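Local coordinates for protein annexin B22 (Schistosoma mansoni, PDB 4MDU) that binds acidic phospholipid membranes in a calcium-dependent manner, aggregates liposomes when calcium is present and takes part in reproduction and host-parasite interaction, at residues A58-N61 / I62-R66. Numbering follows the deposited sequence.
Sequences AIIN and ILARR
Ile59 and Leu63 stand one helical turn apart on helix 56-63 and run alongside each other in the same direction, with Ile59 CG2 3.7 Å from Leu63 CD1. Chi1 of Ile59 (-61°) sets CG2 opposite the backbone N, and it is this branch, not CG1, that meets the leucine. A second apolar pair, looser, follows one residue on: the CG2 methyl of Ile60 comes to 4.1 Å from the CB of Ala64. A single methyl suits this place, between Ile60 CG2 and Val357 of helix 349-358. Ile62 CG1 makes a van der Waals contact with Ala58 O at 3.4 Å.

The backbone bonds record the end of the helix. Ile59 O is gripped twice: Leu63 N approaches almost in line with the carbonyl (C=O...N 167°, 3.1 Å), whereas Ile62 N, at 3.2 Å, sits 61° above the carbonyl plane. Ala64 N bonds to Ile60 O at 3.0 Å. Arg65 N bonds to Ile62 O, three residues back, and the chain leaves the helix through a type I turn from Leu63 to Arg66.

Long polar side chains suit the partly exposed exit. The methylene CG of Arg65 lies 3.5 Å from Asn61 O, and bends at chi2 and chi3 lead the guanidinium away to the carbonyls of Thr29 and Val357. Arg66 forms a salt bridge with Asp41, and Asn61 ND2 bonds to Tyr363 O.

Branched apolar chains suit the buried positions: Ile62 faces helix 38-48, Leu63 helix 96-106, Ile59 both, and Ile60 helices 96-106 and 349-358. The Ile59 side chain is also about 4 Å from those of Met49 and Thr54, at calcium-binding positions. The chemistry implies a helix end fixed by apolar burial beside the first repeat's calcium-binding loop and by polar bonds at its exit.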
loop_
_atom_site.group_PDB
_atom_site.type_symbol
_atom_site.label_atom_id
_atom_site.label_comp_id
_atom_site.label_asym_id
_atom_site.label_seq_id
_atom_site.Cartn_x
_atom_site.Cartn_y
_atom_site.Cartn_z
ATOM N N ALA B 58 -34.056 8.162 -17.843
ATOM C CA ALA B 58 -34.841 9.119 -17.064
ATOM C C ALA B 58 -34.379 9.162 -15.610
ATOM O O ALA B 58 -34.213 10.233 -15.024
ATOM C CB ALA B 58 -36.322 8.770 -17.132
ATOM N N ILE B 59 -34.181 7.982 -15.036
ATOM C CA ILE B 59 -33.746 7.871 -13.665
ATOM C C ILE B 59 -32.366 8.506 -13.504
ATOM O O ILE B 59 -32.146 9.317 -12.602
ATOM C CB ILE B 59 -33.700 6.393 -13.212
ATOM C CG1 ILE B 59 -35.089 5.764 -13.303
ATOM C CG2 ILE B 59 -33.154 6.273 -11.788
ATOM C CD1 ILE B 59 -35.208 4.421 -12.578
ATOM N N ILE B 60 -31.440 8.134 -14.384
ATOM C CA ILE B 60 -30.057 8.581 -14.266
ATOM C C ILE B 60 -29.959 10.085 -14.438
ATOM O O ILE B 60 -29.226 10.753 -13.712
ATOM C CB ILE B 60 -29.138 7.907 -15.304
ATOM C CG1 ILE B 60 -28.824 6.474 -14.889
ATOM C CG2 ILE B 60 -27.837 8.684 -15.434
ATOM C CD1 ILE B 60 -28.598 5.535 -16.050
ATOM N N ASN B 61 -30.711 10.612 -15.398
ATOM C CA ASN B 61 -30.616 12.031 -15.738
ATOM C C ASN B 61 -31.199 12.944 -14.671
ATOM O O ASN B 61 -31.094 14.168 -14.768
ATOM C CB ASN B 61 -31.247 12.322 -17.109
ATOM C CG ASN B 61 -30.411 11.790 -18.257
ATOM O OD1 ASN B 61 -29.216 11.534 -18.100
ATOM N ND2 ASN B 61 -31.032 11.620 -19.421
ATOM N N ILE B 62 -31.816 12.346 -13.656
ATOM C CA ILE B 62 -32.279 13.104 -12.503
ATOM C C ILE B 62 -31.277 12.922 -11.360
ATOM O O ILE B 62 -30.553 13.854 -10.996
ATOM C CB ILE B 62 -33.679 12.639 -12.052
ATOM C CG1 ILE B 62 -34.736 12.989 -13.096
ATOM C CG2 ILE B 62 -34.066 13.267 -10.726
ATOM C CD1 ILE B 62 -36.132 12.566 -12.662
ATOM N N LEU B 63 -31.233 11.702 -10.825
ATOM C CA LEU B 63 -30.467 11.373 -9.631
ATOM C C LEU B 63 -28.981 11.679 -9.759
ATOM O O LEU B 63 -28.377 12.183 -8.815
ATOM C CB LEU B 63 -30.685 9.907 -9.255
ATOM C CG LEU B 63 -32.115 9.562 -8.830
ATOM C CD1 LEU B 63 -32.284 8.058 -8.656
ATOM C CD2 LEU B 63 -32.484 10.315 -7.543
ATOM N N ALA B 64 -28.397 11.392 -10.922
ATOM C CA ALA B 64 -26.987 11.704 -11.174
ATOM C C ALA B 64 -26.757 13.165 -11.607
ATOM O O ALA B 64 -25.632 13.553 -11.959
ATOM C CB ALA B 64 -26.399 10.742 -12.203
ATOM N N ARG B 65 -27.823 13.959 -11.609
ATOM C CA ARG B 65 -27.702 15.406 -11.828
ATOM C C ARG B 65 -28.193 16.262 -10.644
ATOM O O ARG B 65 -28.493 17.437 -10.815
ATOM C CB ARG B 65 -28.426 15.825 -13.105
ATOM C CG ARG B 65 -27.829 15.237 -14.407
ATOM C CD ARG B 65 -26.316 15.490 -14.514
ATOM N NE ARG B 65 -25.979 16.895 -14.318
ATOM C CZ ARG B 65 -24.799 17.333 -13.887
ATOM N NH1 ARG B 65 -23.818 16.473 -13.619
ATOM N NH2 ARG B 65 -24.595 18.637 -13.723
ATOM N N ARG B 66 -28.263 15.676 -9.454
ATOM C CA ARG B 66 -28.674 16.409 -8.245
ATOM C C ARG B 66 -27.640 16.235 -7.133
ATOM O O ARG B 66 -26.954 15.220 -7.082
ATOM C CB ARG B 66 -30.035 15.903 -7.745
ATOM C CG ARG B 66 -31.173 15.938 -8.782
ATOM C CD ARG B 66 -31.750 17.355 -8.999
ATOM N NE ARG B 66 -32.922 17.301 -9.876
ATOM C CZ ARG B 66 -32.866 17.389 -11.206
ATOM N NH1 ARG B 66 -31.691 17.574 -11.805
ATOM N NH2 ARG B 66 -33.977 17.299 -11.938
#